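Ara h 8 allergen isoform (Arachis hypogaea, PDB 6V8M) is a peanut allergen of the PR-10 plant defence family that binds 8-anilino-1-naphthalene sulfonate and may bind abscisic acid. Local coordinates at residues A[48-56]-A[67-75]; A[77-85]-A[97-105]. All blocks are in the same frame, centred on the assembly; numbering follows the deposited sequence.

Contact 1 (A[48-56]-A[67-75]). With 2AN (8-anilino-1-naphthalene sulfonate), chain E; 2AN (8-anilino-1-naphthalene sulfonate), chain G.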
loop_
_atom_site.group_PDB
_atom_site.type_symbol
_atom_site.label_atom_id
_atom_site.label_comp_id
_atom_site.label_asym_id
_atom_site.label_seq_id
_atom_site.Cartn_x
_atom_site.Cartn_y
_atom_site.Cartn_z
ATOM N N GLY A 48 9.228 0.170 -12.558
ATOM C CA GLY A 48 7.879 0.570 -12.116
ATOM C C GLY A 48 6.781 -0.347 -12.644
ATOM O O GLY A 48 5.618 -0.090 -12.289
ATOM N N GLY A 49 7.117 -1.350 -13.471
ATOM C CA GLY A 49 6.158 -2.365 -13.960
ATOM C C GLY A 49 6.144 -3.601 -13.071
ATOM O O GLY A 49 6.831 -3.645 -12.053
ATOM N N PRO A 50 5.366 -4.657 -13.412
ATOM C CA PRO A 50 5.320 -5.876 -12.609
ATOM C C PRO A 50 6.722 -6.452 -12.376
ATOM O O PRO A 50 7.533 -6.426 -13.296
ATOM C CB PRO A 50 4.476 -6.858 -13.431
ATOM C CG PRO A 50 3.656 -5.980 -14.306
ATOM C CD PRO A 50 4.502 -4.756 -14.595
ATOM N N GLY A 51 6.978 -6.927 -11.153
ATOM C CA GLY A 51 8.294 -7.469 -10.759
ATOM C C GLY A 51 9.185 -6.417 -10.107
ATOM O O GLY A 51 10.222 -6.805 -9.590
ATOM N N THR A 52 8.831 -5.127 -10.184
ATOM C CA THR A 52 9.608 -4.019 -9.566
ATOM C C THR A 52 9.684 -4.277 -8.059
ATOM O O THR A 52 8.640 -4.632 -7.440
ATOM C CB THR A 52 9.007 -2.644 -9.868
ATOM O OG1 THR A 52 9.095 -2.434 -11.278
ATOM C CG2 THR A 52 9.697 -1.535 -9.097
ATOM N N VAL A 53 10.876 -4.153 -7.493
ATOM C CA VAL A 53 11.100 -4.297 -6.031
ATOM C C VAL A 53 11.518 -2.947 -5.477
ATOM O O VAL A 53 12.437 -2.334 -6.040
ATOM C CB VAL A 53 12.130 -5.396 -5.717
ATOM C CG1 VAL A 53 12.381 -5.505 -4.216
ATOM C CG2 VAL A 53 11.633 -6.720 -6.283
ATOM N N LYS A 54 10.872 -2.540 -4.394
ATOM C CA LYS A 54 11.169 -1.261 -3.730
ATOM C C LYS A 54 11.591 -1.514 -2.292
ATOM O O LYS A 54 11.074 -2.431 -1.620
ATOM C CB LYS A 54 9.963 -0.320 -3.684
ATOM C CG LYS A 54 9.103 -0.303 -4.937
ATOM C CD LYS A 54 7.907 0.608 -4.793
ATOM C CE LYS A 54 6.950 0.519 -5.957
ATOM N NZ LYS A 54 5.736 1.341 -5.714
ATOM N N LYS A 55 12.437 -0.635 -1.813
ATOM C CA LYS A 55 12.825 -0.621 -0.391
ATOM C C LYS A 55 12.173 0.612 0.228
ATOM O O LYS A 55 12.463 1.739 -0.228
ATOM C CB LYS A 55 14.336 -0.583 -0.259
ATOM C CG LYS A 55 14.846 -0.687 1.164
ATOM C CD LYS A 55 16.349 -0.499 1.230
ATOM C CE LYS A 55 16.838 -0.735 2.638
ATOM N NZ LYS A 55 18.145 -0.088 2.895
ATOM N N VAL A 56 11.368 0.401 1.253
ATOM C CA VAL A 56 10.707 1.527 1.949
ATOM C C VAL A 56 11.358 1.685 3.314
ATOM O O VAL A 56 11.284 0.763 4.107
ATOM C CB VAL A 56 9.189 1.361 2.095
ATOM C CG1 VAL A 56 8.661 2.555 2.861
ATOM C CG2 VAL A 56 8.452 1.155 0.781
ATOM N N VAL A 67 11.158 -2.106 4.954
ATOM C CA VAL A 67 10.452 -3.279 4.396
ATOM C C VAL A 67 10.636 -3.252 2.879
ATOM O O VAL A 67 11.011 -2.203 2.335
ATOM C CB VAL A 67 8.965 -3.320 4.787
ATOM C CG1 VAL A 67 8.777 -3.253 6.291
ATOM C CG2 VAL A 67 8.204 -2.205 4.094
ATOM N N LEU A 68 10.368 -4.377 2.230
ATOM C CA LEU A 68 10.467 -4.497 0.766
ATOM C C LEU A 68 9.060 -4.626 0.201
ATOM O O LEU A 68 8.189 -5.259 0.838
ATOM C CB LEU A 68 11.356 -5.681 0.370
ATOM C CG LEU A 68 12.812 -5.652 0.872
ATOM C CD1 LEU A 68 13.554 -6.842 0.297
ATOM C CD2 LEU A 68 13.527 -4.366 0.495
ATOM N N HIS A 69 8.831 -3.989 -0.938
ATOM C CA HIS A 69 7.571 -4.110 -1.702
ATOM C C HIS A 69 7.878 -4.740 -3.050
ATOM O O HIS A 69 8.888 -4.368 -3.650
ATOM C CB HIS A 69 6.951 -2.746 -2.003
ATOM C CG HIS A 69 6.317 -2.047 -0.877
ATOM N ND1 HIS A 69 5.268 -1.182 -1.074
ATOM C CD2 HIS A 69 6.636 -1.997 0.438
ATOM C CE1 HIS A 69 4.958 -0.628 0.082
ATOM N NE2 HIS A 69 5.761 -1.131 1.020
ATOM N N LYS A 70 6.999 -5.593 -3.552
ATOM C CA LYS A 70 7.099 -6.065 -4.946
ATOM C C LYS A 70 5.796 -5.744 -5.685
ATOM O O LYS A 70 4.730 -6.035 -5.148
ATOM C CB LYS A 70 7.356 -7.565 -4.961
ATOM C CG LYS A 70 7.553 -8.165 -6.346
ATOM C CD LYS A 70 7.429 -9.661 -6.326
ATOM C CE LYS A 70 7.878 -10.337 -7.601
ATOM N NZ LYS A 70 7.395 -11.742 -7.639
ATOM N N ILE A 71 5.881 -5.176 -6.877
ATOM C CA ILE A 71 4.693 -4.949 -7.744
ATOM C C ILE A 71 4.289 -6.287 -8.356
ATOM O O ILE A 71 5.085 -6.891 -9.117
ATOM C CB ILE A 71 4.947 -3.892 -8.839
ATOM C CG1 ILE A 71 5.434 -2.592 -8.218
ATOM C CG2 ILE A 71 3.686 -3.686 -9.660
ATOM C CD1 ILE A 71 5.602 -1.456 -9.192
ATOM N N ASP A 72 3.069 -6.724 -8.066
ATOM C CA ASP A 72 2.508 -7.969 -8.651
ATOM C C ASP A 72 1.754 -7.643 -9.949
ATOM O O ASP A 72 1.892 -8.403 -10.959
ATOM C CB ASP A 72 1.628 -8.708 -7.639
ATOM C CG ASP A 72 2.336 -9.076 -6.343
ATOM O OD1 ASP A 72 3.422 -9.697 -6.416
ATOM O OD2 ASP A 72 1.794 -8.765 -5.270
ATOM N N ALA A 73 1.029 -6.540 -9.989
ATOM C CA ALA A 73 0.303 -6.119 -11.201
ATOM C C ALA A 73 0.095 -4.620 -11.150
ATOM O O ALA A 73 -0.117 -4.081 -10.049
ATOM C CB ALA A 73 -1.021 -6.852 -11.334
ATOM N N ILE A 74 0.149 -3.973 -12.306
ATOM C CA ILE A 74 -0.154 -2.525 -12.379
ATOM C C ILE A 74 -0.746 -2.231 -13.755
ATOM O O ILE A 74 -0.171 -2.697 -14.761
ATOM C CB ILE A 74 1.084 -1.674 -12.049
ATOM C CG1 ILE A 74 0.744 -0.185 -12.081
ATOM C CG2 ILE A 74 2.276 -1.996 -12.950
ATOM C CD1 ILE A 74 1.860 0.693 -11.547
ATOM N N ASP A 75 -1.890 -1.551 -13.774
ATOM C CA ASP A 75 -2.595 -1.242 -15.038
ATOM C C ASP A 75 -3.359 0.067 -14.870
ATOM O O ASP A 75 -4.351 0.083 -14.118
ATOM C CB ASP A 75 -3.486 -2.403 -15.487
ATOM C CG ASP A 75 -4.052 -2.176 -16.883
ATOM O OD1 ASP A 75 -3.295 -2.259 -17.860
ATOM O OD2 ASP A 75 -5.210 -1.788 -16.971
HETATM C C1 2AN E . 4.964 -0.996 6.340
HETATM C C2 2AN E . 5.005 -1.936 7.332
HETATM C C3 2AN E . 3.903 -2.745 7.615
HETATM C C4 2AN E . 2.734 -2.522 6.971
HETATM C C5 2AN E . 2.632 -1.562 5.939
HETATM C C6 2AN E . 1.406 -1.389 5.260
HETATM C C7 2AN E . 1.270 -0.487 4.287
HETATM C C8 2AN E . 2.364 0.278 3.868
HETATM N N 2AN E . 6.049 -0.129 6.138
HETATM S S 2AN E . 4.873 1.077 3.726
HETATM C C9 2AN E . 3.562 0.193 4.518
HETATM C C10 2AN E . 3.757 -0.758 5.586
HETATM C C11 2AN E . 7.163 0.083 6.978
HETATM C C12 2AN E . 8.329 0.508 6.350
HETATM C C13 2AN E . 9.488 0.682 7.088
HETATM C C14 2AN E . 9.493 0.459 8.445
HETATM C C15 2AN E . 8.341 0.046 9.077
HETATM C C16 2AN E . 7.177 -0.144 8.351
HETATM O O1 2AN E . 5.946 0.137 3.579
HETATM O O2 2AN E . 4.370 1.629 2.503
HETATM O O3 2AN E . 5.361 2.209 4.647
HETATM C C1 2AN G . 19.015 -2.552 -0.406
HETATM C C2 2AN G . 18.171 -3.334 -1.128
HETATM C C3 2AN G . 17.515 -4.432 -0.549
HETATM C C4 2AN G . 17.743 -4.758 0.748
HETATM C C5 2AN G . 18.625 -3.988 1.544
HETATM C C6 2AN G . 18.862 -4.323 2.896
HETATM C C7 2AN G . 19.707 -3.596 3.662
HETATM C C8 2AN G . 20.357 -2.469 3.132
HETATM N N 2AN G . 19.686 -1.458 -0.990
HETATM S S 2AN G . 21.007 -0.660 1.274
HETATM C C9 2AN G . 20.169 -2.109 1.825
HETATM C C10 2AN G . 19.284 -2.859 0.974
HETATM C C11 2AN G . 19.298 -0.630 -2.058
HETATM C C12 2AN G . 19.696 -0.937 -3.352
HETATM C C13 2AN G . 19.334 -0.111 -4.405
HETATM C C14 2AN G . 18.596 1.028 -4.177
HETATM C C15 2AN G . 18.214 1.345 -2.894
HETATM C C16 2AN G . 18.565 0.529 -1.831
HETATM O O1 2AN G . 21.672 -0.032 2.546
HETATM O O2 2AN G . 20.026 0.284 0.837
HETATM O O3 2AN G . 22.049 -1.044 0.371
HETATM O O HOH W 1 4.119 -0.419 -3.322
#
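Val56 lays its CG2 methyl over one face of the His69 imidazole, a CH-pi contact 3.8 Å from CG2 to the ring centroid, offset toward the NE2 side. The two residues belong to an antiparallel beta hairpin, strands 53-59 and 64-75, in the curved sheet of the Bet v 1 fold, and on their face of it Val56, Val67 and His69 line a ligand pocket. At its edge the ring gives NE2-H to sulfonate O1 of the 8-anilino-1-naphthalene sulfonate of chain E, 2.9 Å away with 158° at the hydrogen, while ND1 meets a water. Histidine suits this place because it offers polar atoms at its rim and a flat face to a methyl group. Val67 adds CG2 in the plane of the ring, and both of its methyls touch the ligand. The same water is weakly bonded by Lys54 NZ, whose stronger partners are Asp28 and Tyr81; on the way there the extended chain of Lys54 brushes Ile71, CE to CD1 4.0 Å.

On the opposite face Lys55 runs fully extended, CG anti to the backbone N (chi1 -175°), which carries NZ to sulfonate O2 of the chain G ligand; its CB and CG rest against CD2 of Leu68.

Toward the turn, CD1 of Ile71 packs between Gly48 O (3.4 Å) and CB of Thr52 (3.7 Å). A type II turn from Gly49 to Thr52 places Gly51 at a positive phi, 94°, where a CB would press against the carbonyl O of Pro50, so glycine fits here. Gly51 N bonds Ile71 O, and Gly49 O accepts twice from Thr52, from its N and, at 2.7 Å, from its OG1.

Contact 2 (A[77-85]-A[97-105]); sequences ATYTYDYTI and KVSFKTKLE. With 2AN (8-anilino-1-naphthalene sulfonate), chain E; 2AN (8-anilino-1-naphthalene sulfonate), chain C.
Strands 80-85 and 97-105 run antiparallel, their axes 4.6 Å apart at closest approach and their directions 167° apart. Paired backbone bonds join Tyr83 to Phe100 and Ile85 to Val98. Tyr81 N still donates to Thr102 O, but the return bond from Thr102 N to Tyr81 O is weak, and Thr102 OG1 supplements it at 2.7 Å, in the carbonyl plane on a lone pair. Thr102 N also bonds Asp82 OD1.

The Tyr83 and Phe100 rings lie nearly parallel, planes at 6°, but slid so that they barely overlap; CB of Phe100 sits over the tyrosine face. With CG of Tyr83 between its backbone N and carbonyl carbon (chi1 57°), the phenol leans across to its neighbour. This hairpin belongs to the Bet v 1 sheet that curves round helix 129-152. Ile85 CD1, 3.7 Å from Phe100 CE1, touches the chain E ligand and Phe100 approaches that of chain C, apolar groups suited to aromatic carbons.

On the other face Ser99 OG donates to Thr84 OG1 at 2.9 Å, which is also bonded to Asp72 OD2 of strand 64-75. Lys103, bent at its end, reaches NZ across to Thr78 O, and Tyr79 CB packs on Leu104 CB at 3.6 Å.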
loop_
_atom_site.group_PDB
_atom_site.type_symbol
_atom_site.label_atom_id
_atom_site.label_comp_id
_atom_site.label_asym_id
_atom_site.label_seq_id
_atom_site.Cartn_x
_atom_site.Cartn_y
_atom_site.Cartn_z
ATOM N N ALA A 77 -5.343 1.652 -17.078
ATOM C CA ALA A 77 -6.693 1.745 -17.675
ATOM C C ALA A 77 -7.726 1.165 -16.713
ATOM O O ALA A 77 -8.877 1.688 -16.672
ATOM C CB ALA A 77 -6.776 1.032 -18.983
ATOM N N THR A 78 -7.343 0.144 -15.949
ATOM C CA THR A 78 -8.257 -0.538 -14.996
ATOM C C THR A 78 -8.042 -0.007 -13.571
ATOM O O THR A 78 -8.712 -0.496 -12.667
ATOM C CB THR A 78 -8.096 -2.062 -15.056
ATOM O OG1 THR A 78 -6.758 -2.403 -14.666
ATOM C CG2 THR A 78 -8.431 -2.624 -16.419
ATOM N N TYR A 79 -7.125 0.938 -13.357
ATOM C CA TYR A 79 -6.866 1.516 -12.016
ATOM C C TYR A 79 -6.480 0.408 -11.032
ATOM O O TYR A 79 -6.886 0.410 -9.876
ATOM C CB TYR A 79 -8.087 2.270 -11.506
ATOM C CG TYR A 79 -8.688 3.237 -12.483
ATOM C CD1 TYR A 79 -7.969 4.279 -13.018
ATOM C CD2 TYR A 79 -10.007 3.100 -12.875
ATOM C CE1 TYR A 79 -8.544 5.166 -13.918
ATOM C CE2 TYR A 79 -10.601 3.988 -13.754
ATOM C CZ TYR A 79 -9.876 5.040 -14.265
ATOM O OH TYR A 79 -10.500 5.897 -15.138
ATOM N N THR A 80 -5.685 -0.536 -11.511
ATOM C CA THR A 80 -5.260 -1.754 -10.794
ATOM C C THR A 80 -3.845 -1.579 -10.248
ATOM O O THR A 80 -2.945 -1.258 -10.999
ATOM C CB THR A 80 -5.346 -2.998 -11.685
ATOM O OG1 THR A 80 -6.749 -3.233 -11.826
ATOM C CG2 THR A 80 -4.682 -4.205 -11.054
ATOM N N TYR A 81 -3.671 -1.911 -8.972
ATOM C CA TYR A 81 -2.332 -1.957 -8.340
ATOM C C TYR A 81 -2.333 -3.060 -7.290
ATOM O O TYR A 81 -3.003 -2.920 -6.278
ATOM C CB TYR A 81 -1.933 -0.598 -7.770
ATOM C CG TYR A 81 -0.511 -0.583 -7.257
ATOM C CD1 TYR A 81 0.541 -0.935 -8.074
ATOM C CD2 TYR A 81 -0.209 -0.138 -5.985
ATOM C CE1 TYR A 81 1.856 -0.941 -7.620
ATOM C CE2 TYR A 81 1.101 -0.171 -5.502
ATOM C CZ TYR A 81 2.142 -0.575 -6.320
ATOM O OH TYR A 81 3.436 -0.566 -5.850
ATOM N N ASP A 82 -1.558 -4.103 -7.564
ATOM C CA ASP A 82 -1.410 -5.278 -6.682
ATOM C C ASP A 82 0.057 -5.338 -6.295
ATOM O O ASP A 82 0.895 -5.249 -7.199
ATOM C CB ASP A 82 -1.876 -6.565 -7.369
ATOM C CG ASP A 82 -3.323 -6.555 -7.857
ATOM O OD1 ASP A 82 -4.110 -5.640 -7.466
ATOM O OD2 ASP A 82 -3.645 -7.454 -8.705
ATOM N N TYR A 83 0.341 -5.493 -5.010
ATOM C CA TYR A 83 1.722 -5.435 -4.473
ATOM C C TYR A 83 1.791 -6.299 -3.235
ATOM O O TYR A 83 0.764 -6.512 -2.525
ATOM C CB TYR A 83 2.150 -3.996 -4.185
ATOM C CG TYR A 83 1.231 -3.280 -3.227
ATOM C CD1 TYR A 83 0.074 -2.675 -3.672
ATOM C CD2 TYR A 83 1.582 -3.108 -1.906
ATOM C CE1 TYR A 83 -0.765 -1.994 -2.797
ATOM C CE2 TYR A 83 0.761 -2.420 -1.024
ATOM C CZ TYR A 83 -0.426 -1.866 -1.466
ATOM O OH TYR A 83 -1.266 -1.162 -0.631
ATOM N N THR A 84 3.007 -6.708 -2.922
ATOM C CA THR A 84 3.278 -7.568 -1.762
ATOM C C THR A 84 4.314 -6.876 -0.894
ATOM O O THR A 84 5.340 -6.436 -1.458
ATOM C CB THR A 84 3.696 -8.972 -2.166
ATOM O OG1 THR A 84 2.627 -9.611 -2.845
ATOM C CG2 THR A 84 4.038 -9.809 -0.969
ATOM N N ILE A 85 4.038 -6.782 0.394
ATOM C CA ILE A 85 5.056 -6.297 1.382
ATOM C C ILE A 85 5.655 -7.533 2.045
ATOM O O ILE A 85 4.915 -8.384 2.532
ATOM C CB ILE A 85 4.417 -5.311 2.381
ATOM C CG1 ILE A 85 3.727 -4.162 1.643
ATOM C CG2 ILE A 85 5.458 -4.831 3.381
ATOM C CD1 ILE A 85 3.069 -3.172 2.551
ATOM N N LYS A 97 4.528 -12.442 4.676
ATOM C CA LYS A 97 4.231 -11.382 3.690
ATOM C C LYS A 97 2.780 -10.929 3.862
ATOM O O LYS A 97 1.963 -11.680 4.433
ATOM C CB LYS A 97 4.483 -11.868 2.255
ATOM C CG LYS A 97 3.585 -13.003 1.780
ATOM C CD LYS A 97 3.903 -13.511 0.377
ATOM C CE LYS A 97 2.959 -14.615 -0.049
ATOM N NZ LYS A 97 3.138 -15.031 -1.466
ATOM N N VAL A 98 2.469 -9.772 3.294
ATOM C CA VAL A 98 1.074 -9.296 3.081
ATOM C C VAL A 98 0.910 -8.913 1.609
ATOM O O VAL A 98 1.686 -8.093 1.116
ATOM C CB VAL A 98 0.701 -8.133 4.011
ATOM C CG1 VAL A 98 -0.773 -7.818 3.880
ATOM C CG2 VAL A 98 1.046 -8.418 5.457
ATOM N N SER A 99 -0.054 -9.526 0.923
ATOM C CA SER A 99 -0.376 -9.279 -0.500
ATOM C C SER A 99 -1.635 -8.430 -0.574
ATOM O O SER A 99 -2.656 -8.790 0.034
ATOM C CB SER A 99 -0.503 -10.562 -1.281
ATOM O OG SER A 99 0.785 -11.184 -1.301
ATOM N N PHE A 100 -1.520 -7.325 -1.290
ATOM C CA PHE A 100 -2.612 -6.372 -1.517
ATOM C C PHE A 100 -3.025 -6.431 -2.975
ATOM O O PHE A 100 -2.166 -6.412 -3.848
ATOM C CB PHE A 100 -2.147 -4.955 -1.235
ATOM C CG PHE A 100 -1.739 -4.688 0.182
ATOM C CD1 PHE A 100 -0.504 -5.114 0.657
ATOM C CD2 PHE A 100 -2.580 -4.005 1.026
ATOM C CE1 PHE A 100 -0.130 -4.869 1.966
ATOM C CE2 PHE A 100 -2.194 -3.754 2.330
ATOM C CZ PHE A 100 -0.976 -4.177 2.793
ATOM N N LYS A 101 -4.325 -6.461 -3.204
ATOM C CA LYS A 101 -4.935 -6.221 -4.537
ATOM C C LYS A 101 -5.846 -5.005 -4.397
ATOM O O LYS A 101 -6.698 -4.984 -3.473
ATOM C CB LYS A 101 -5.687 -7.460 -5.029
ATOM C CG LYS A 101 -4.838 -8.720 -5.110
ATOM C CD LYS A 101 -5.567 -9.965 -5.543
ATOM C CE LYS A 101 -6.189 -9.814 -6.909
ATOM N NZ LYS A 101 -6.923 -11.039 -7.324
ATOM N N THR A 102 -5.605 -3.980 -5.203
ATOM C CA THR A 102 -6.383 -2.725 -5.129
ATOM C C THR A 102 -6.875 -2.385 -6.537
ATOM O O THR A 102 -6.147 -2.573 -7.546
ATOM C CB THR A 102 -5.631 -1.547 -4.496
ATOM O OG1 THR A 102 -4.686 -0.942 -5.393
ATOM C CG2 THR A 102 -4.928 -1.940 -3.212
ATOM N N LYS A 103 -8.108 -1.929 -6.590
ATOM C CA LYS A 103 -8.744 -1.433 -7.821
ATOM C C LYS A 103 -9.689 -0.266 -7.518
ATOM O O LYS A 103 -10.515 -0.350 -6.593
ATOM C CB LYS A 103 -9.492 -2.592 -8.482
ATOM C CG LYS A 103 -10.016 -2.249 -9.866
ATOM C CD LYS A 103 -10.634 -3.373 -10.650
ATOM C CE LYS A 103 -10.871 -3.027 -12.118
ATOM N NZ LYS A 103 -11.432 -1.667 -12.361
ATOM N N LEU A 104 -9.607 0.770 -8.339
ATOM C CA LEU A 104 -10.569 1.888 -8.338
ATOM C C LEU A 104 -11.579 1.710 -9.475
ATOM O O LEU A 104 -11.270 1.063 -10.509
ATOM C CB LEU A 104 -9.813 3.197 -8.540
ATOM C CG LEU A 104 -8.559 3.396 -7.701
ATOM C CD1 LEU A 104 -8.047 4.784 -8.008
ATOM C CD2 LEU A 104 -8.836 3.198 -6.220
ATOM N N GLU A 105 -12.722 2.351 -9.321
ATOM C CA GLU A 105 -13.668 2.532 -10.458
ATOM C C GLU A 105 -14.378 3.854 -10.248
ATOM O O GLU A 105 -14.487 4.322 -9.074
ATOM C CB GLU A 105 -14.578 1.310 -10.628
ATOM C CG GLU A 105 -15.566 1.072 -9.532
ATOM C CD GLU A 105 -16.543 -0.060 -9.841
ATOM O OE1 GLU A 105 -17.694 0.032 -9.406
ATOM O OE2 GLU A 105 -16.151 -1.022 -10.531
HETATM C C1 2AN E . 4.964 -0.996 6.340
HETATM C C2 2AN E . 5.005 -1.936 7.332
HETATM C C3 2AN E . 3.903 -2.745 7.615
HETATM C C4 2AN E . 2.734 -2.522 6.971
HETATM C C5 2AN E . 2.632 -1.562 5.939
HETATM C C6 2AN E . 1.406 -1.389 5.260
HETATM C C7 2AN E . 1.270 -0.487 4.287
HETATM C C8 2AN E . 2.364 0.278 3.868
HETATM N N 2AN E . 6.049 -0.129 6.138
HETATM S S 2AN E . 4.873 1.077 3.726
HETATM C C9 2AN E . 3.562 0.193 4.518
HETATM C C10 2AN E . 3.757 -0.758 5.586
HETATM C C11 2AN E . 7.163 0.083 6.978
HETATM C C12 2AN E . 8.329 0.508 6.350
HETATM C C13 2AN E . 9.488 0.682 7.088
HETATM C C14 2AN E . 9.493 0.459 8.445
HETATM C C15 2AN E . 8.341 0.046 9.077
HETATM C C16 2AN E . 7.177 -0.144 8.351
HETATM O O1 2AN E . 5.946 0.137 3.579
HETATM O O2 2AN E . 4.370 1.629 2.503
HETATM O O3 2AN E . 5.361 2.209 4.647
HETATM C C1 2AN C . -6.801 -1.112 2.470
HETATM C C2 2AN C . -5.643 -1.600 1.933
HETATM C C3 2AN C . -4.868 -0.842 1.044
HETATM C C4 2AN C . -5.284 0.397 0.692
HETATM C C5 2AN C . -6.475 0.951 1.219
HETATM C C6 2AN C . -6.867 2.248 0.825
HETATM C C7 2AN C . -7.988 2.819 1.285
HETATM C C8 2AN C . -8.803 2.127 2.187
HETATM N N 2AN C . -7.568 -1.934 3.347
HETATM S S 2AN C . -9.628 0.197 3.761
HETATM C C9 2AN C . -8.478 0.865 2.605
HETATM C C10 2AN C . -7.281 0.204 2.136
HETATM C C11 2AN C . -7.131 -2.904 4.265
HETATM C C12 2AN C . -5.840 -2.876 4.776
HETATM C C13 2AN C . -5.424 -3.849 5.665
HETATM C C14 2AN C . -6.281 -4.845 6.075
HETATM C C15 2AN C . -7.569 -4.870 5.587
HETATM C C16 2AN C . -7.995 -3.912 4.682
HETATM O O1 2AN C . -8.922 -0.197 4.930
HETATM O O2 2AN C . -10.212 -1.051 3.139
HETATM O O3 2AN C . -10.645 1.189 3.926
HETATM O O HOH W 2 -5.514 1.067 -7.371
HETATM O O HOH W 3 -6.750 -5.656 -8.228
#

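In the fold
Beyond strand 3-12 and helices 16-25 and 27-34, the chain forms strand 38-45 and then reaches contact 1, which closes the hairpin between strands 53-59 and 64-75. A short connection leads into strand 80-86, and contact 2 closes the next hairpin with strand 95-107. The two loops follow in series, neither nesting nor crossing. Their inner strands, 64-75 and 80-86, are neighbours in the sheet, so four consecutive strands are joined; Asp72 lies at a classic beta bulge there, its OD2 2.7 Å from Thr84 OG1 in a probable hydrogen bond. Both contacts touch the chain E ligand, and strand 110-121 continues the sheet before helix 129-152 ends the chain.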